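Local coordinates for peptidoglycan-recognition protein LC (Drosophila melanogaster, PDB 2F2L) that forms the extracellular PGRP domain of a membrane receptor that activates the imd/Relish pathway in response to Gram-negative peptidoglycan, probably with isoform-dependent recognition, at residues 100-105 and 136-141; 117-122 and 161-166. One frame throughout, in Å; residues are numbered along the deposited sequence.

Interaction 1: residues 100-105 and 136-141; sequences FAYIGS and YRFTAS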
ATOM      1  N   PHE A 100       3.253  18.463   3.691  1.00 18.44           N
ATOM      2  CA  PHE A 100       4.431  17.601   3.715  1.00 18.90           C
ATOM      3  C   PHE A 100       4.398  16.914   5.067  1.00 19.10           C
ATOM      4  O   PHE A 100       4.539  17.571   6.092  1.00 18.89           O
ATOM      5  CB  PHE A 100       5.765  18.370   3.628  1.00 18.99           C
ATOM      6  CG  PHE A 100       6.005  19.113   2.337  1.00 19.06           C
ATOM      7  CD1 PHE A 100       5.147  19.029   1.253  1.00 19.72           C
ATOM      8  CD2 PHE A 100       7.137  19.910   2.217  1.00 19.40           C
ATOM      9  CE1 PHE A 100       5.417  19.722   0.077  1.00 19.28           C
ATOM     10  CE2 PHE A 100       7.396  20.607   1.055  1.00 18.74           C
ATOM     11  CZ  PHE A 100       6.543  20.517  -0.012  1.00 18.56           C
ATOM     12  N   ALA A 101       4.214  15.598   5.068  1.00 19.70           N
ATOM     13  CA  ALA A 101       4.233  14.827   6.308  1.00 19.64           C
ATOM     14  C   ALA A 101       5.622  14.208   6.485  1.00 19.65           C
ATOM     15  O   ALA A 101       6.190  13.652   5.543  1.00 19.95           O
ATOM     16  CB  ALA A 101       3.191  13.754   6.279  1.00 19.96           C
ATOM     17  N   TYR A 102       6.151  14.297   7.699  1.00 19.50           N
ATOM     18  CA  TYR A 102       7.476  13.780   8.007  1.00 19.56           C
ATOM     19  C   TYR A 102       7.278  12.436   8.690  1.00 19.50           C
ATOM     20  O   TYR A 102       6.579  12.340   9.685  1.00 19.29           O
ATOM     21  CB  TYR A 102       8.269  14.828   8.834  1.00 19.51           C
ATOM     22  CG  TYR A 102       8.625  15.988   7.926  1.00 18.77           C
ATOM     23  CD1 TYR A 102       9.852  16.034   7.286  1.00 17.89           C
ATOM     24  CD2 TYR A 102       7.675  16.954   7.592  1.00 20.12           C
ATOM     25  CE1 TYR A 102      10.170  17.060   6.403  1.00 18.65           C
ATOM     26  CE2 TYR A 102       7.970  17.977   6.697  1.00 18.27           C
ATOM     27  CZ  TYR A 102       9.220  18.027   6.105  1.00 19.45           C
ATOM     28  OH  TYR A 102       9.512  19.032   5.201  1.00 18.64           O
ATOM     29  N   ILE A 103       7.855  11.387   8.110  1.00 19.63           N
ATOM     30  CA  ILE A 103       7.635  10.033   8.621  1.00 19.61           C
ATOM     31  C   ILE A 103       8.411   9.829   9.917  1.00 19.65           C
ATOM     32  O   ILE A 103       9.635   9.796   9.920  1.00 19.60           O
ATOM     33  CB  ILE A 103       8.007   8.953   7.613  1.00 19.48           C
ATOM     34  CG1 ILE A 103       7.206   9.155   6.325  1.00 18.68           C
ATOM     35  CG2 ILE A 103       7.758   7.554   8.210  1.00 19.66           C
ATOM     36  CD1 ILE A 103       7.694   8.347   5.167  1.00 18.85           C
ATOM     37  N   GLY A 104       7.673   9.693  11.012  1.00 19.76           N
ATOM     38  CA  GLY A 104       8.268   9.575  12.334  1.00 19.91           C
ATOM     39  C   GLY A 104       7.478  10.351  13.370  1.00 19.65           C
ATOM     40  O   GLY A 104       6.380  10.820  13.111  1.00 19.76           O
ATOM     41  N   SER A 105       8.067  10.476  14.551  1.00 20.17           N
ATOM     42  CA  SER A 105       7.516  11.247  15.658  1.00 20.58           C
ATOM     43  C   SER A 105       8.642  12.175  16.118  1.00 20.46           C
ATOM     44  O   SER A 105       9.757  11.702  16.354  1.00 20.18           O
ATOM     45  CB  SER A 105       7.097  10.311  16.791  1.00 21.19           C
ATOM     46  OG  SER A 105       6.352  11.025  17.774  1.00 24.40           O
ATOM     47  N   TYR A 136       5.432  31.911  -1.005  1.00 19.93           N
ATOM     48  CA  TYR A 136       4.726  31.004  -0.091  1.00 19.45           C
ATOM     49  C   TYR A 136       5.182  31.156   1.354  1.00 19.22           C
ATOM     50  O   TYR A 136       6.325  31.528   1.635  1.00 18.86           O
ATOM     51  CB  TYR A 136       4.922  29.539  -0.489  1.00 19.22           C
ATOM     52  CG  TYR A 136       6.343  29.029  -0.326  1.00 19.48           C
ATOM     53  CD1 TYR A 136       6.732  28.340   0.816  1.00 19.27           C
ATOM     54  CD2 TYR A 136       7.302  29.233  -1.324  1.00 19.09           C
ATOM     55  CE1 TYR A 136       8.034  27.884   0.971  1.00 19.00           C
ATOM     56  CE2 TYR A 136       8.602  28.776  -1.178  1.00 19.87           C
ATOM     57  CZ  TYR A 136       8.968  28.104  -0.028  1.00 19.62           C
ATOM     58  OH  TYR A 136      10.265  27.633   0.107  1.00 19.34           O
ATOM     59  N   ARG A 137       4.272  30.817   2.255  1.00 18.74           N
ATOM     60  CA  ARG A 137       4.582  30.597   3.647  1.00 19.36           C
ATOM     61  C   ARG A 137       4.671  29.079   3.925  1.00 19.02           C
ATOM     62  O   ARG A 137       3.814  28.296   3.484  1.00 18.64           O
ATOM     63  CB  ARG A 137       3.489  31.259   4.480  1.00 19.55           C
ATOM     64  CG  ARG A 137       3.437  30.847   5.914  1.00 21.02           C
ATOM     65  CD  ARG A 137       2.255  31.532   6.611  1.00 21.92           C
ATOM     66  NE  ARG A 137       2.171  31.139   8.016  1.00 23.45           N
ATOM     67  CZ  ARG A 137       1.110  31.298   8.795  1.00 23.94           C
ATOM     68  NH1 ARG A 137      -0.018  31.814   8.312  1.00 24.59           N
ATOM     69  NH2 ARG A 137       1.183  30.904  10.064  1.00 23.98           N
ATOM     70  N   PHE A 138       5.722  28.672   4.637  1.00 18.90           N
ATOM     71  CA  PHE A 138       5.896  27.292   5.119  1.00 18.43           C
ATOM     72  C   PHE A 138       5.689  27.366   6.633  1.00 18.36           C
ATOM     73  O   PHE A 138       6.319  28.187   7.315  1.00 18.19           O
ATOM     74  CB  PHE A 138       7.299  26.803   4.737  1.00 18.93           C
ATOM     75  CG  PHE A 138       7.591  25.338   5.040  1.00 19.22           C
ATOM     76  CD1 PHE A 138       6.593  24.366   5.047  1.00 18.91           C
ATOM     77  CD2 PHE A 138       8.901  24.935   5.262  1.00 20.60           C
ATOM     78  CE1 PHE A 138       6.892  23.031   5.319  1.00 18.76           C
ATOM     79  CE2 PHE A 138       9.211  23.595   5.535  1.00 20.61           C
ATOM     80  CZ  PHE A 138       8.201  22.639   5.550  1.00 19.14           C
ATOM     81  N   THR A 139       4.769  26.571   7.167  1.00 17.87           N
ATOM     82  CA  THR A 139       4.467  26.639   8.604  1.00 17.52           C
ATOM     83  C   THR A 139       4.147  25.290   9.220  1.00 17.00           C
ATOM     84  O   THR A 139       3.993  24.301   8.518  1.00 16.73           O
ATOM     85  CB  THR A 139       3.311  27.620   8.904  1.00 17.35           C
ATOM     86  OG1 THR A 139       3.259  27.888  10.314  1.00 20.22           O
ATOM     87  CG2 THR A 139       2.001  27.085   8.464  1.00 17.98           C
ATOM     88  N   ALA A 140       4.059  25.283  10.547  1.00 16.68           N
ATOM     89  CA  ALA A 140       3.722  24.105  11.313  1.00 16.48           C
ATOM     90  C   ALA A 140       2.227  23.983  11.426  1.00 16.10           C
ATOM     91  O   ALA A 140       1.512  24.968  11.703  1.00 15.54           O
ATOM     92  CB  ALA A 140       4.340  24.180  12.701  1.00 16.56           C
ATOM     93  N   SER A 141       1.754  22.758  11.232  1.00 15.70           N
ATOM     94  CA  SER A 141       0.371  22.426  11.500  1.00 15.84           C
ATOM     95  C   SER A 141      -0.040  22.827  12.916  1.00 15.61           C
ATOM     96  O   SER A 141      -1.173  23.247  13.132  1.00 14.44           O
ATOM     97  CB  SER A 141       0.121  20.933  11.257  1.00 15.97           C
ATOM     98  OG  SER A 141       0.870  20.132  12.149  1.00 17.19           O
TER

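Interaction 2: residues 117-122 and 161-166; sequences SVTRLL and ANWTHW. With HSQ (2-acetylamino-2-deoxy-alpha-L-idopyranose), chain D.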
ATOM      1  N   SER A 117      17.151  18.494   3.953  1.00 19.88           N
ATOM      2  CA  SER A 117      17.670  18.928   2.651  1.00 19.68           C
ATOM      3  C   SER A 117      16.695  18.648   1.497  1.00 19.32           C
ATOM      4  O   SER A 117      16.562  19.479   0.595  1.00 18.88           O
ATOM      5  CB  SER A 117      19.032  18.309   2.362  1.00 19.77           C
ATOM      6  OG  SER A 117      18.995  16.915   2.559  1.00 22.02           O
ATOM      7  N   VAL A 118      16.010  17.502   1.510  1.00 18.78           N
ATOM      8  CA  VAL A 118      15.093  17.191   0.400  1.00 18.63           C
ATOM      9  C   VAL A 118      13.834  18.075   0.433  1.00 18.59           C
ATOM     10  O   VAL A 118      13.217  18.326  -0.611  1.00 18.98           O
ATOM     11  CB  VAL A 118      14.710  15.685   0.316  1.00 18.45           C
ATOM     12  CG1 VAL A 118      13.688  15.311   1.367  1.00 17.14           C
ATOM     13  CG2 VAL A 118      14.186  15.358  -1.084  1.00 18.82           C
ATOM     14  N   THR A 119      13.464  18.542   1.622  1.00 18.61           N
ATOM     15  CA  THR A 119      12.410  19.536   1.771  1.00 18.56           C
ATOM     16  C   THR A 119      12.702  20.799   0.986  1.00 18.99           C
ATOM     17  O   THR A 119      11.796  21.362   0.385  1.00 19.34           O
ATOM     18  CB  THR A 119      12.208  19.912   3.244  1.00 18.43           C
ATOM     19  OG1 THR A 119      11.846  18.746   3.997  1.00 17.59           O
ATOM     20  CG2 THR A 119      11.140  20.965   3.398  1.00 18.52           C
ATOM     21  N   ARG A 120      13.958  21.258   1.006  1.00 19.05           N
ATOM     22  CA  ARG A 120      14.370  22.414   0.205  1.00 18.92           C
ATOM     23  C   ARG A 120      14.171  22.152  -1.295  1.00 18.50           C
ATOM     24  O   ARG A 120      13.610  22.989  -2.012  1.00 17.98           O
ATOM     25  CB  ARG A 120      15.841  22.753   0.457  1.00 19.08           C
ATOM     26  CG  ARG A 120      16.177  23.199   1.876  1.00 19.90           C
ATOM     27  CD  ARG A 120      17.665  23.512   1.985  1.00 20.66           C
ATOM     28  NE  ARG A 120      17.989  24.270   3.191  1.00 22.23           N
ATOM     29  CZ  ARG A 120      18.611  23.789   4.272  1.00 24.48           C
ATOM     30  NH1 ARG A 120      19.001  22.511   4.350  1.00 24.94           N
ATOM     31  NH2 ARG A 120      18.859  24.610   5.296  1.00 24.51           N
ATOM     32  N   LEU A 121      14.648  21.001  -1.767  1.00 18.24           N
ATOM     33  CA  LEU A 121      14.491  20.630  -3.178  1.00 18.41           C
ATOM     34  C   LEU A 121      13.006  20.475  -3.531  1.00 18.01           C
ATOM     35  O   LEU A 121      12.590  20.881  -4.614  1.00 17.61           O
ATOM     36  CB  LEU A 121      15.241  19.335  -3.536  1.00 18.56           C
ATOM     37  CG  LEU A 121      16.781  19.275  -3.687  1.00 20.20           C
ATOM     38  CD1 LEU A 121      17.415  20.598  -4.164  1.00 20.43           C
ATOM     39  CD2 LEU A 121      17.447  18.827  -2.414  1.00 21.51           C
ATOM     40  N   LEU A 122      12.220  19.907  -2.614  1.00 18.04           N
ATOM     41  CA  LEU A 122      10.785  19.675  -2.856  1.00 18.25           C
ATOM     42  C   LEU A 122      10.017  20.995  -2.993  1.00 18.01           C
ATOM     43  O   LEU A 122       9.219  21.150  -3.917  1.00 18.21           O
ATOM     44  CB  LEU A 122      10.145  18.792  -1.759  1.00 18.05           C
ATOM     45  CG  LEU A 122       8.691  18.375  -2.026  1.00 17.98           C
ATOM     46  CD1 LEU A 122       8.573  17.585  -3.339  1.00 18.11           C
ATOM     47  CD2 LEU A 122       8.130  17.562  -0.869  1.00 18.46           C
ATOM     48  N   ALA A 161      13.008  26.690  11.738  1.00 22.07           N
ATOM     49  CA  ALA A 161      12.773  27.997  12.369  1.00 22.35           C
ATOM     50  C   ALA A 161      13.538  29.165  11.741  1.00 22.32           C
ATOM     51  O   ALA A 161      13.023  30.282  11.698  1.00 22.35           O
ATOM     52  CB  ALA A 161      13.057  27.915  13.870  1.00 22.75           C
ATOM     53  N   ASN A 162      14.746  28.914  11.244  1.00 22.86           N
ATOM     54  CA  ASN A 162      15.539  29.960  10.579  1.00 23.47           C
ATOM     55  C   ASN A 162      15.397  30.048   9.054  1.00 22.55           C
ATOM     56  O   ASN A 162      16.096  30.830   8.421  1.00 22.22           O
ATOM     57  CB  ASN A 162      17.028  29.899  10.990  1.00 23.91           C
ATOM     58  CG  ASN A 162      17.710  28.561  10.674  1.00 26.69           C
ATOM     59  OD1 ASN A 162      17.109  27.640  10.116  1.00 26.04           O
ATOM     60  ND2 ASN A 162      18.976  28.446  11.100  1.00 29.51           N
ATOM     61  N   TRP A 163      14.470  29.288   8.462  1.00 22.06           N
ATOM     62  CA  TRP A 163      14.268  29.339   7.014  1.00 21.67           C
ATOM     63  C   TRP A 163      13.461  30.572   6.640  1.00 21.26           C
ATOM     64  O   TRP A 163      12.499  30.915   7.318  1.00 20.10           O
ATOM     65  CB  TRP A 163      13.538  28.091   6.514  1.00 21.49           C
ATOM     66  CG  TRP A 163      14.338  26.837   6.576  1.00 21.04           C
ATOM     67  CD1 TRP A 163      15.411  26.573   7.383  1.00 21.16           C
ATOM     68  CD2 TRP A 163      14.107  25.655   5.812  1.00 21.21           C
ATOM     69  NE1 TRP A 163      15.869  25.293   7.156  1.00 21.55           N
ATOM     70  CE2 TRP A 163      15.085  24.708   6.196  1.00 21.36           C
ATOM     71  CE3 TRP A 163      13.163  25.295   4.835  1.00 21.34           C
ATOM     72  CZ2 TRP A 163      15.145  23.427   5.635  1.00 21.54           C
ATOM     73  CZ3 TRP A 163      13.231  24.022   4.279  1.00 20.99           C
ATOM     74  CH2 TRP A 163      14.209  23.107   4.683  1.00 21.09           C
ATOM     75  N   THR A 164      13.838  31.209   5.539  1.00 21.13           N
ATOM     76  CA  THR A 164      13.266  32.507   5.171  1.00 21.52           C
ATOM     77  C   THR A 164      11.747  32.481   4.953  1.00 21.21           C
ATOM     78  O   THR A 164      11.060  33.435   5.309  1.00 21.35           O
ATOM     79  CB  THR A 164      13.962  33.106   3.920  1.00 21.57           C
ATOM     80  OG1 THR A 164      13.950  32.160   2.851  1.00 24.01           O
ATOM     81  CG2 THR A 164      15.404  33.463   4.221  1.00 22.30           C
ATOM     82  N   HIS A 165      11.228  31.395   4.389  1.00 20.82           N
ATOM     83  CA  HIS A 165       9.780  31.261   4.126  1.00 20.84           C
ATOM     84  C   HIS A 165       8.949  30.742   5.319  1.00 20.88           C
ATOM     85  O   HIS A 165       7.726  30.679   5.239  1.00 19.97           O
ATOM     86  CB  HIS A 165       9.547  30.353   2.910  1.00 20.15           C
ATOM     87  CG  HIS A 165       9.820  31.015   1.600  1.00 18.37           C
ATOM     88  ND1 HIS A 165       8.854  31.702   0.899  1.00 17.34           N
ATOM     89  CD2 HIS A 165      10.943  31.077   0.850  1.00 17.21           C
ATOM     90  CE1 HIS A 165       9.374  32.170  -0.219  1.00 17.81           C
ATOM     91  NE2 HIS A 165      10.642  31.804  -0.274  1.00 17.17           N
ATOM     92  N   TRP A 166       9.612  30.396   6.419  1.00 21.55           N
ATOM     93  CA  TRP A 166       8.955  29.816   7.589  1.00 22.35           C
ATOM     94  C   TRP A 166       8.205  30.867   8.405  1.00 23.17           C
ATOM     95  O   TRP A 166       8.717  31.962   8.653  1.00 23.30           O
ATOM     96  CB  TRP A 166       9.986  29.091   8.472  1.00 22.02           C
ATOM     97  CG  TRP A 166       9.411  28.403   9.662  1.00 21.13           C
ATOM     98  CD1 TRP A 166       9.413  28.842  10.948  1.00 20.81           C
ATOM     99  CD2 TRP A 166       8.765  27.135   9.671  1.00 21.35           C
ATOM    100  NE1 TRP A 166       8.794  27.928  11.763  1.00 20.78           N
ATOM    101  CE2 TRP A 166       8.380  26.870  10.997  1.00 21.25           C
ATOM    102  CE3 TRP A 166       8.445  26.206   8.677  1.00 20.97           C
ATOM    103  CZ2 TRP A 166       7.708  25.698  11.361  1.00 20.96           C
ATOM    104  CZ3 TRP A 166       7.783  25.046   9.042  1.00 20.84           C
ATOM    105  CH2 TRP A 166       7.417  24.808  10.366  1.00 20.89           C
TER
HETATM  106  C1  HSQ D 999      19.974  28.168  10.085  1.00 48.26           C
HETATM  107  C2  HSQ D 999      20.491  28.552   8.705  1.00 55.19           C
HETATM  108  C3  HSQ D 999      21.972  28.192   8.464  1.00 56.46           C
HETATM  109  C4  HSQ D 999      22.772  27.603   9.638  1.00 56.10           C
HETATM  110  C5  HSQ D 999      21.921  27.019  10.772  1.00 55.53           C
HETATM  111  C6  HSQ D 999      22.364  25.645  11.276  1.00 56.39           C
HETATM  112  C7  HSQ D 999      19.509  28.296   6.456  1.00 60.97           C
HETATM  113  C8  HSQ D 999      20.604  27.941   5.481  1.00 61.47           C
HETATM  114  N2  HSQ D 999      19.659  27.868   7.717  1.00 58.37           N
HETATM  115  O3  HSQ D 999      22.656  29.344   8.001  1.00 58.44           O
HETATM  116  O4  HSQ D 999      23.690  26.650   9.146  1.00 56.66           O
HETATM  117  O5  HSQ D 999      20.570  26.921  10.385  1.00 51.98           O
HETATM  118  O6  HSQ D 999      21.566  25.311  12.395  1.00 57.10           O
HETATM  119  O7  HSQ D 999      18.516  28.937   6.084  1.00 62.74           O

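Interaction 1: residues 100-105 and 136-141
F138 reaches back from strand 136-140 to meet the side chains of F100 and Y102, which come from strand 98-102. Its CZ lies 3.9 Å from Y102 OH, and that oxygen sits beside the edge of the F138 ring, near the ring plane. The two side chains approach from opposite directions. With its CG anti to the backbone N (chi1 -174°), F138 extends from its own strand toward F100 and Y102. F100 is the slacker neighbour: its CD2 is 4.4 Å from F138 CE1.

The CA atoms of F100 and F138 are 9.9 Å apart, too far for adjacent strands. Strand 24-31 runs between the two, and F100 makes backbone hydrogen bonds with I28 and L30, while V27 touches both phenylalanines. Helix 113-128 covers the same side, packing L122 and L123 on F100 and T119 on F138. F160 and W166 add further aromatic rings around F138, W166 meeting it edge-to-face.

The Y102 hydroxyl is buried, and its hydrogen bond to T119 OG1 supplies a polar partner. Across the two segments there is no hydrogen bond at all, and just 81 Å² is buried. The contact is therefore van der Waals in nature, with the phenol oxygen held by the helix while its flank rests against an aromatic edge.

Interaction 2: residues 117-122 and 161-166
W163 and R120 make the larger part of this contact, with T119 filling in beside them. The tight part lies at the six-membered end of the indole, where R120 CG comes within 3.4 Å of W163 CH2. T119 adds its methyl, CG2 being 3.8 Å from W163 CZ3; that methyl is anti to the backbone N, whereas OG1 is turned toward Q115 O and Y102. F160, just before segment 161-166, meets the indole edge-to-face.

Further out, the extended R120 chain from CG to NE carries the guanidinium along the indole. Its plane is tilted 24° from the ring, and W163 CZ2 lies 3.7 Å above that plane, over its centre. R120 NE is over one indole face, offset toward the rim. This outer layer is the exposed one: R120 NH2 and W163 NE1, both N-H donors, do not hydrogen-bond to each other, and no hydrogen bond joins the two segments.

The solvent side also carries the sugar. N162 is an experimentally established N-glycosylation site; the sugar modelled here is an idopyranose, covalently bonded through C1 to N162 ND2 (1.5 Å). Its acetamido methyl, HSQ C8, comes no closer to R120 NH2 than 3.8 Å, a light touch. From W163 to W166 the chain makes a type I beta turn, closed by W166 N to W163 O at 3.1 Å. The arrangement is a glycosylated C-terminal tail whose W163 packs on helix 113-128, with W166 and H165 placed against strand 136-140 of the mixed sheet in this amidase-2-type PGRP domain.

Interactions 1 and 2 have centres 10 Å apart, and their segments alternate along the chain: 100-105, 117-122, 136-141, 161-166. Strand 98-102 leads into helix 113-128, strand 136-140 forms one border of the mixed sheet, and the tail packs against strand 136-140 and helix 113-128. The two contacts touch directly: H165 ND1 is 2.6 Å from Y136 O, a probable hydrogen bond, and W166 CE3 packs 3.2 Å from F138 O. Interaction 1 is buried near the chain centre, while interaction 2 lies nearer the surface, 13 Å from that centre. Together they tie sheet, helix and C-terminus, whereas residues of this chain that meet the bound muropeptide, such as R48 and T52, lie on helix 40-57.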